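Long-range contacts in DNA polymerase III beta subunit (Streptococcus pyogenes, PDB 2AVT), which forms the ring-shaped sliding clamp that probably encircles DNA and tethers the replicative polymerase to it: residues A[148-152]-A[184-188]; A[180-184]-A[333-337]; A[201-207]-A[242-246]. One frame throughout, in Å; residues are numbered along the deposited sequence.

How the interactions relate
Interactions 1 and 3 are buried contacts within the central domain, whereas interaction 2 lies at the surface and joins that domain to the C-terminal one. Strand 184-191, which carries half of interaction 1, and strand 199-204, which carries part of interaction 3, belong to the same sheet. Interactions 1 and 2 adjoin and share Arg-184, whose side chain meets the 3-10 segment in one and helix 331-339 in the other. Their chemistry differs accordingly: interaction 1 mixes a serine bond, a salt bridge and small side chains, interaction 2 rests on a charged network beside a tyrosine ring, and interaction 3 is largely aliphatic.

Interaction 1 of 3, residues A[148-152]-A[184-188]; sequences ETAFA and RMSQR
Glu-148 and Thr-149, on helix 139-149, and the 3-10 segment that follows pack on strand 184-191 through Ser-186, Arg-184 and Arg-188, helix against sheet within the DNA-clamp fold of the central domain. Three alternate residues of the strand, Arg-184, Ser-186 and Arg-188, face the helical side, while Met-185 and Gln-187 turn from it.

The central polar link is a hydroxyl bond. Ser-186 OG donates to Glu-148 O at 2.6 Å, approaching 31° out of the carbonyl plane. The serine torsion (chi1 -172°, OG opposite its own backbone N) stands the hydroxyl up from the strand to reach that carbonyl, so a buried serine spends its proton on the helix backbone.

Two charged side chains flank it. Glu-148 OE1 forms a salt bridge with Arg-188 NH1 at 2.9 Å, but the carboxylate and guanidinium planes stand 71° apart, and the hydrogen bond within the pair is weak. Glu-366 comes close to the Glu-148 carboxylate and makes a long, weak ion pair with Arg-188, which may partly offset the like charges. At the other end, Arg-184 NH2 gives a weak hydrogen bond to Phe-151 O at 3.0 Å, its stronger partner being Glu-336. The same nitrogen sits in the plane of the Phe-151 ring at its edge, 3.9 Å from CD1, while Ala-152 CA lies over one face of the guanidinium.

The apolar packing is close but small-scale. Thr-149 CG2 lies 4.0 Å from Ser-186 O, while the threonine hydroxyl bonds to Ile-145 O one helical turn back. Beside it, Ala-152 CB rests 3.9 Å from Ser-186 CB.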
loop_
_atom_site.group_PDB
_atom_site.type_symbol
_atom_site.label_atom_id
_atom_site.label_comp_id
_atom_site.label_asym_id
_atom_site.label_seq_id
_atom_site.Cartn_x
_atom_site.Cartn_y
_atom_site.Cartn_z
ATOM N N GLU A 148 -0.553 5.446 -23.331
ATOM C CA GLU A 148 0.570 5.337 -24.263
ATOM C C GLU A 148 1.496 6.550 -24.289
ATOM O O GLU A 148 2.649 6.431 -24.697
ATOM C CB GLU A 148 0.064 5.080 -25.698
ATOM C CG GLU A 148 -0.741 3.799 -25.869
ATOM C CD GLU A 148 -1.178 3.537 -27.310
ATOM O OE1 GLU A 148 -1.519 4.497 -28.031
ATOM O OE2 GLU A 148 -1.196 2.356 -27.710
ATOM N N THR A 149 1.015 7.710 -23.848
ATOM C CA THR A 149 1.842 8.911 -23.898
ATOM C C THR A 149 2.127 9.637 -22.576
ATOM O O THR A 149 3.170 10.277 -22.435
ATOM C CB THR A 149 1.230 9.940 -24.856
ATOM O OG1 THR A 149 -0.052 10.330 -24.360
ATOM C CG2 THR A 149 1.057 9.344 -26.253
ATOM N N ALA A 150 1.215 9.541 -21.617
ATOM C CA ALA A 150 1.378 10.225 -20.332
ATOM C C ALA A 150 2.731 10.031 -19.646
ATOM O O ALA A 150 3.380 11.002 -19.260
ATOM C CB ALA A 150 0.255 9.820 -19.384
ATOM N N PHE A 151 3.153 8.781 -19.505
ATOM C CA PHE A 151 4.417 8.446 -18.845
ATOM C C PHE A 151 5.679 9.069 -19.448
ATOM O O PHE A 151 6.685 9.227 -18.753
ATOM C CB PHE A 151 4.583 6.923 -18.814
ATOM C CG PHE A 151 4.869 6.317 -20.161
ATOM C CD1 PHE A 151 6.176 6.200 -20.624
ATOM C CD2 PHE A 151 3.832 5.888 -20.979
ATOM C CE1 PHE A 151 6.444 5.669 -21.873
ATOM C CE2 PHE A 151 4.095 5.354 -22.235
ATOM C CZ PHE A 151 5.401 5.246 -22.680
ATOM N N ALA A 152 5.639 9.417 -20.732
ATOM C CA ALA A 152 6.809 9.986 -21.396
ATOM C C ALA A 152 7.065 11.463 -21.097
ATOM O O ALA A 152 8.171 11.960 -21.319
ATOM C CB ALA A 152 6.704 9.769 -22.902
ATOM N N ARG A 184 13.356 10.505 -24.082
ATOM C CA ARG A 184 12.501 9.527 -24.733
ATOM C C ARG A 184 11.211 10.242 -25.133
ATOM O O ARG A 184 10.869 11.279 -24.579
ATOM C CB ARG A 184 12.234 8.350 -23.786
ATOM C CG ARG A 184 11.478 8.687 -22.522
ATOM C CD ARG A 184 11.890 7.643 -21.498
ATOM N NE ARG A 184 10.878 7.320 -20.496
ATOM C CZ ARG A 184 10.178 8.216 -19.816
ATOM N NH1 ARG A 184 10.364 9.510 -20.029
ATOM N NH2 ARG A 184 9.310 7.809 -18.900
ATOM N N MET A 185 10.496 9.660 -26.086
ATOM C CA MET A 185 9.286 10.261 -26.623
ATOM C C MET A 185 8.288 9.203 -27.049
ATOM O O MET A 185 8.677 8.102 -27.417
ATOM C CB MET A 185 9.682 11.125 -27.823
ATOM C CG MET A 185 8.530 11.662 -28.637
ATOM S SD MET A 185 9.164 12.543 -30.090
ATOM C CE MET A 185 9.458 11.189 -31.157
ATOM N N SER A 186 7.009 9.561 -27.005
ATOM C CA SER A 186 5.928 8.667 -27.388
ATOM C C SER A 186 4.916 9.459 -28.207
ATOM O O SER A 186 4.502 10.559 -27.807
ATOM C CB SER A 186 5.246 8.099 -26.147
ATOM O OG SER A 186 4.326 7.093 -26.518
ATOM N N GLN A 187 4.524 8.899 -29.352
ATOM C CA GLN A 187 3.574 9.553 -30.256
ATOM C C GLN A 187 2.461 8.649 -30.802
ATOM O O GLN A 187 2.697 7.506 -31.200
ATOM C CB GLN A 187 4.324 10.158 -31.438
ATOM C CG GLN A 187 3.426 10.786 -32.491
ATOM C CD GLN A 187 4.146 10.982 -33.813
ATOM O OE1 GLN A 187 4.409 10.021 -34.549
ATOM N NE2 GLN A 187 4.485 12.221 -34.112
ATOM N N ARG A 188 1.250 9.195 -30.839
ATOM C CA ARG A 188 0.093 8.471 -31.344
ATOM C C ARG A 188 -0.599 9.329 -32.401
ATOM O O ARG A 188 -0.977 10.469 -32.137
ATOM C CB ARG A 188 -0.887 8.162 -30.203
ATOM C CG ARG A 188 -2.123 7.353 -30.613
ATOM C CD ARG A 188 -1.765 5.923 -31.039
ATOM N NE ARG A 188 -2.924 5.189 -31.555
ATOM C CZ ARG A 188 -3.934 4.750 -30.809
ATOM N NH1 ARG A 188 -3.942 4.958 -29.499
ATOM N NH2 ARG A 188 -4.951 4.116 -31.378
#

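Interaction 2 of 3, residues A[180-184]-A[333-337]; sequences TDSHR and YLIES
Arg-184 NH2, besides its weak bond to Phe-151 O, is gripped across this contact by Glu-336 OE1. The bond to Glu-336 OE1 measures 2.5 Å and is fairly straight, at 148°. The oxygen lies in the guanidinium plane and is met nearly along its C-O axis, yet the carboxylate itself is turned almost perpendicular, so the salt bridge uses one oxygen only. The other terminal nitrogen, Arg-184 NH1, pairs with Asp-181 OD2 at 2.8 Å. With a carboxylate on each terminal nitrogen the guanidinium is fixed in rotation, and its positive charge is probably well balanced.

The turn that presents this arginine is itself tightly tied. Asp-181 OD1 takes the backbone N of Arg-184 in an Asx motif, and Thr-180 OG1 accepts from Ser-182 N at 3.0 Å in an ST turn while donating to Arg-184 O at 2.6 Å.

Tyr-333 supplies the apolar side. Arg-184 CG lies between its backbone N and carbonyl carbon (chi1 63°), and from there the extended chain carries CD over one face of the ring as a CH-pi contact; how close it really comes is doubtful. The guanidinium plane tilts 32° from the ring. At the far end of the tyrosine, OH lies 3.5 Å from His-183 CB.

In related clamps the equivalent turn borders the pocket that binds partner proteins, and this arrangement is consistent with that role. Another flank of helix 331-339, through Leu-334 and Ile-335, rests on helix 268-282, and Ser-337 reaches Gln-370 of strand 367-372, the direct neighbour of strand 184-191 in the sheet spanning both domains.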
loop_
_atom_site.group_PDB
_atom_site.type_symbol
_atom_site.label_atom_id
_atom_site.label_comp_id
_atom_site.label_asym_id
_atom_site.label_seq_id
_atom_site.Cartn_x
_atom_site.Cartn_y
_atom_site.Cartn_z
ATOM N N THR A 180 7.202 13.910 -24.376
ATOM C CA THR A 180 8.621 13.613 -24.315
ATOM C C THR A 180 9.301 14.270 -23.117
ATOM O O THR A 180 8.823 15.264 -22.565
ATOM C CB THR A 180 9.345 14.087 -25.599
ATOM O OG1 THR A 180 10.722 13.708 -25.540
ATOM C CG2 THR A 180 9.263 15.593 -25.746
ATOM N N ASP A 181 10.423 13.681 -22.721
ATOM C CA ASP A 181 11.230 14.164 -21.607
ATOM C C ASP A 181 12.620 14.481 -22.166
ATOM O O ASP A 181 13.602 14.462 -21.434
ATOM C CB ASP A 181 11.341 13.082 -20.532
ATOM C CG ASP A 181 12.117 11.875 -21.006
ATOM O OD1 ASP A 181 12.162 11.652 -22.233
ATOM O OD2 ASP A 181 12.684 11.144 -20.157
ATOM N N SER A 182 12.688 14.760 -23.471
ATOM C CA SER A 182 13.940 15.073 -24.165
ATOM C C SER A 182 14.996 14.026 -23.850
ATOM O O SER A 182 16.193 14.306 -23.770
ATOM C CB SER A 182 14.453 16.452 -23.772
ATOM O OG SER A 182 14.822 16.496 -22.405
ATOM N N HIS A 183 14.515 12.809 -23.654
ATOM C CA HIS A 183 15.350 11.650 -23.382
ATOM C C HIS A 183 14.684 10.515 -24.159
ATOM O O HIS A 183 15.346 9.703 -24.807
ATOM C CB HIS A 183 15.358 11.329 -21.887
ATOM C CG HIS A 183 16.156 12.294 -21.062
ATOM N ND1 HIS A 183 17.517 12.448 -21.214
ATOM C CD2 HIS A 183 15.786 13.156 -20.087
ATOM C CE1 HIS A 183 17.950 13.368 -20.369
ATOM N NE2 HIS A 183 16.922 13.816 -19.675
ATOM N N ARG A 184 13.356 10.505 -24.082
ATOM C CA ARG A 184 12.501 9.527 -24.733
ATOM C C ARG A 184 11.211 10.242 -25.133
ATOM O O ARG A 184 10.869 11.279 -24.579
ATOM C CB ARG A 184 12.234 8.350 -23.786
ATOM C CG ARG A 184 11.478 8.687 -22.522
ATOM C CD ARG A 184 11.890 7.643 -21.498
ATOM N NE ARG A 184 10.878 7.320 -20.496
ATOM C CZ ARG A 184 10.178 8.216 -19.816
ATOM N NH1 ARG A 184 10.364 9.510 -20.029
ATOM N NH2 ARG A 184 9.310 7.809 -18.900
ATOM N N TYR A 333 13.863 3.357 -19.518
ATOM C CA TYR A 333 13.168 3.926 -20.659
ATOM C C TYR A 333 12.547 2.838 -21.537
ATOM O O TYR A 333 11.399 2.951 -21.963
ATOM C CB TYR A 333 14.145 4.773 -21.469
ATOM C CG TYR A 333 14.608 6.020 -20.745
ATOM C CD1 TYR A 333 14.043 6.395 -19.532
ATOM C CD2 TYR A 333 15.564 6.856 -21.305
ATOM C CE1 TYR A 333 14.411 7.569 -18.905
ATOM C CE2 TYR A 333 15.937 8.031 -20.687
ATOM C CZ TYR A 333 15.355 8.384 -19.489
ATOM O OH TYR A 333 15.703 9.575 -18.895
ATOM N N LEU A 334 13.310 1.780 -21.798
ATOM C CA LEU A 334 12.821 0.681 -22.614
ATOM C C LEU A 334 11.732 -0.071 -21.860
ATOM O O LEU A 334 10.704 -0.447 -22.435
ATOM C CB LEU A 334 13.964 -0.277 -22.963
ATOM C CG LEU A 334 13.571 -1.479 -23.828
ATOM C CD1 LEU A 334 12.809 -0.999 -25.070
ATOM C CD2 LEU A 334 14.816 -2.243 -24.230
ATOM N N ILE A 335 11.961 -0.285 -20.567
ATOM C CA ILE A 335 10.997 -0.980 -19.727
ATOM C C ILE A 335 9.637 -0.292 -19.804
ATOM O O ILE A 335 8.619 -0.932 -20.044
ATOM C CB ILE A 335 11.481 -1.032 -18.254
ATOM C CG1 ILE A 335 12.782 -1.841 -18.174
ATOM C CG2 ILE A 335 10.405 -1.659 -17.365
ATOM C CD1 ILE A 335 13.346 -1.989 -16.775
ATOM N N GLU A 336 9.626 1.020 -19.616
ATOM C CA GLU A 336 8.391 1.780 -19.671
ATOM C C GLU A 336 7.751 1.779 -21.069
ATOM O O GLU A 336 6.523 1.757 -21.198
ATOM C CB GLU A 336 8.651 3.206 -19.179
ATOM C CG GLU A 336 8.755 3.281 -17.652
ATOM C CD GLU A 336 9.248 4.616 -17.137
ATOM O OE1 GLU A 336 8.846 5.659 -17.689
ATOM O OE2 GLU A 336 10.028 4.621 -16.159
ATOM N N SER A 337 8.577 1.794 -22.114
ATOM C CA SER A 337 8.058 1.766 -23.481
ATOM C C SER A 337 7.380 0.426 -23.747
ATOM O O SER A 337 6.336 0.364 -24.393
ATOM C CB SER A 337 9.183 1.980 -24.497
ATOM O OG SER A 337 9.578 3.344 -24.543
#

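Interaction 3 of 3, residues A[201-207]-A[242-246]; sequences VVLPSKS and TRLLE
Val-202 and Leu-245 cross at about a right angle, with Val-202 CG1 against Leu-245 CD1 at 3.9 Å. The valine puts CG1 opposite its backbone N (chi1 180°), the branch that reaches the leucine. Pro-204 meets the same leucine differently: the two side chains slide past each other in opposite directions, Pro-204 CG coming 3.7 Å from Leu-245 CG. Leu-245 is thus packed against two residues of the strand's end.

The preceding residue, Leu-244, packs on different partners. It splays its two methyls: CD1 touches Val-201 CG1 at 3.8 Å, and CD2 lies 3.5 Å from Leu-203 CD1, with the Leu-203 and Leu-244 side chains running obliquely to one another. Leu-203 also lies at right angles to Thr-242, whose methyl CG2 faces both it and Ser-207, though the exact separation is doubtful.

Between the side chains the backbones run antiparallel and share one direct hydrogen bond. Leu-245 N donates to Val-202 O at 3.0 Å, but the return link is made by a water, which donates to Leu-245 O at 2.7 Å and accepts from Val-202 N at 3.1 Å. Strand 199-204 is the outermost strand of its sheet, and strand 238-243 belongs to a different sheet, where it lies next to strand 52-59 of the N-terminal domain; the contact therefore joins two sheets of the clamp where strand 199-204 gives way to helix 205-214.

With one direct backbone bond and one water bridge, cohesion comes mostly from fitted aliphatic groups. The hydroxyls of Ser-207 and Thr-242 are buried without a modelled partner, probably a polar cost set against the apolar packing around them.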
loop_
_atom_site.group_PDB
_atom_site.type_symbol
_atom_site.label_atom_id
_atom_site.label_comp_id
_atom_site.label_asym_id
_atom_site.label_seq_id
_atom_site.Cartn_x
_atom_site.Cartn_y
_atom_site.Cartn_z
ATOM N N VAL A 201 -3.072 21.908 -28.005
ATOM C CA VAL A 201 -2.857 22.191 -26.596
ATOM C C VAL A 201 -1.851 21.256 -25.956
ATOM O O VAL A 201 -1.375 20.299 -26.570
ATOM C CB VAL A 201 -4.181 22.079 -25.803
ATOM C CG1 VAL A 201 -5.183 23.089 -26.313
ATOM C CG2 VAL A 201 -4.744 20.670 -25.934
ATOM N N VAL A 202 -1.528 21.554 -24.705
ATOM C CA VAL A 202 -0.604 20.752 -23.927
ATOM C C VAL A 202 -1.329 20.537 -22.606
ATOM O O VAL A 202 -1.685 21.497 -21.923
ATOM C CB VAL A 202 0.726 21.489 -23.690
ATOM C CG1 VAL A 202 1.661 20.618 -22.867
ATOM C CG2 VAL A 202 1.372 21.843 -25.031
ATOM N N LEU A 203 -1.567 19.275 -22.268
ATOM C CA LEU A 203 -2.285 18.931 -21.049
ATOM C C LEU A 203 -1.375 18.236 -20.049
ATOM O O LEU A 203 -0.729 17.235 -20.377
ATOM C CB LEU A 203 -3.464 18.014 -21.388
ATOM C CG LEU A 203 -4.560 17.956 -20.326
ATOM C CD1 LEU A 203 -5.124 19.358 -20.147
ATOM C CD2 LEU A 203 -5.663 17.010 -20.747
ATOM N N PRO A 204 -1.316 18.755 -18.810
ATOM C CA PRO A 204 -0.475 18.172 -17.758
ATOM C C PRO A 204 -0.733 16.673 -17.713
ATOM O O PRO A 204 -1.884 16.241 -17.638
ATOM C CB PRO A 204 -0.958 18.894 -16.496
ATOM C CG PRO A 204 -1.376 20.218 -17.005
ATOM C CD PRO A 204 -2.122 19.870 -18.279
ATOM N N SER A 205 0.329 15.879 -17.770
ATOM C CA SER A 205 0.182 14.434 -17.777
ATOM C C SER A 205 -0.579 13.853 -16.596
ATOM O O SER A 205 -1.338 12.893 -16.758
ATOM C CB SER A 205 1.554 13.769 -17.884
ATOM O OG SER A 205 2.432 14.265 -16.892
ATOM N N LYS A 206 -0.386 14.413 -15.406
ATOM C CA LYS A 206 -1.084 13.880 -14.245
ATOM C C LYS A 206 -2.583 14.049 -14.417
ATOM O O LYS A 206 -3.361 13.185 -14.028
ATOM C CB LYS A 206 -0.636 14.582 -12.960
ATOM C CG LYS A 206 -1.177 13.907 -11.705
ATOM C CD LYS A 206 -0.520 14.439 -10.441
ATOM C CE LYS A 206 -0.747 13.485 -9.276
ATOM N NZ LYS A 206 -0.247 12.111 -9.602
ATOM N N SER A 207 -2.980 15.167 -15.006
ATOM C CA SER A 207 -4.387 15.445 -15.225
ATOM C C SER A 207 -5.025 14.394 -16.134
ATOM O O SER A 207 -6.205 14.085 -16.000
ATOM C CB SER A 207 -4.553 16.841 -15.828
ATOM O OG SER A 207 -4.054 17.832 -14.943
ATOM N N THR A 242 -9.639 20.648 -16.960
ATOM C CA THR A 242 -8.209 20.590 -16.733
ATOM C C THR A 242 -7.534 21.870 -17.194
ATOM O O THR A 242 -7.829 22.379 -18.276
ATOM C CB THR A 242 -7.548 19.450 -17.494
ATOM O OG1 THR A 242 -8.222 18.217 -17.209
ATOM C CG2 THR A 242 -6.095 19.343 -17.074
ATOM N N ARG A 243 -6.628 22.383 -16.363
ATOM C CA ARG A 243 -5.881 23.593 -16.683
ATOM C C ARG A 243 -4.879 23.242 -17.780
ATOM O O ARG A 243 -4.311 22.152 -17.778
ATOM C CB ARG A 243 -5.159 24.095 -15.427
ATOM C CG ARG A 243 -4.015 25.068 -15.652
ATOM C CD ARG A 243 -3.489 25.556 -14.301
ATOM N NE ARG A 243 -2.175 26.191 -14.383
ATOM C CZ ARG A 243 -1.042 25.543 -14.642
ATOM N NH1 ARG A 243 0.110 26.206 -14.683
ATOM N NH2 ARG A 243 -1.053 24.233 -14.850
ATOM N N LEU A 244 -4.668 24.165 -18.714
ATOM C CA LEU A 244 -3.740 23.936 -19.818
ATOM C C LEU A 244 -2.371 24.569 -19.595
ATOM O O LEU A 244 -2.257 25.629 -18.975
ATOM C CB LEU A 244 -4.326 24.485 -21.126
ATOM C CG LEU A 244 -5.614 23.852 -21.666
ATOM C CD1 LEU A 244 -6.006 24.554 -22.947
ATOM C CD2 LEU A 244 -5.413 22.373 -21.918
ATOM N N LEU A 245 -1.335 23.911 -20.105
ATOM C CA LEU A 245 0.014 24.441 -19.993
ATOM C C LEU A 245 0.206 25.386 -21.176
ATOM O O LEU A 245 0.068 24.985 -22.328
ATOM C CB LEU A 245 1.039 23.306 -20.031
ATOM C CG LEU A 245 1.029 22.393 -18.802
ATOM C CD1 LEU A 245 1.898 21.169 -19.047
ATOM C CD2 LEU A 245 1.525 23.179 -17.586
ATOM N N GLU A 246 0.491 26.651 -20.889
ATOM C CA GLU A 246 0.685 27.626 -21.955
ATOM C C GLU A 246 2.118 27.599 -22.450
ATOM O O GLU A 246 3.025 27.147 -21.746
ATOM C CB GLU A 246 0.354 29.039 -21.470
ATOM C CG GLU A 246 -1.037 29.191 -20.885
ATOM C CD GLU A 246 -1.394 30.640 -20.623
ATOM O OE1 GLU A 246 -0.515 31.392 -20.135
ATOM O OE2 GLU A 246 -2.556 31.026 -20.896
HETATM O O HOH W 1 -1.933 24.519 -24.005
#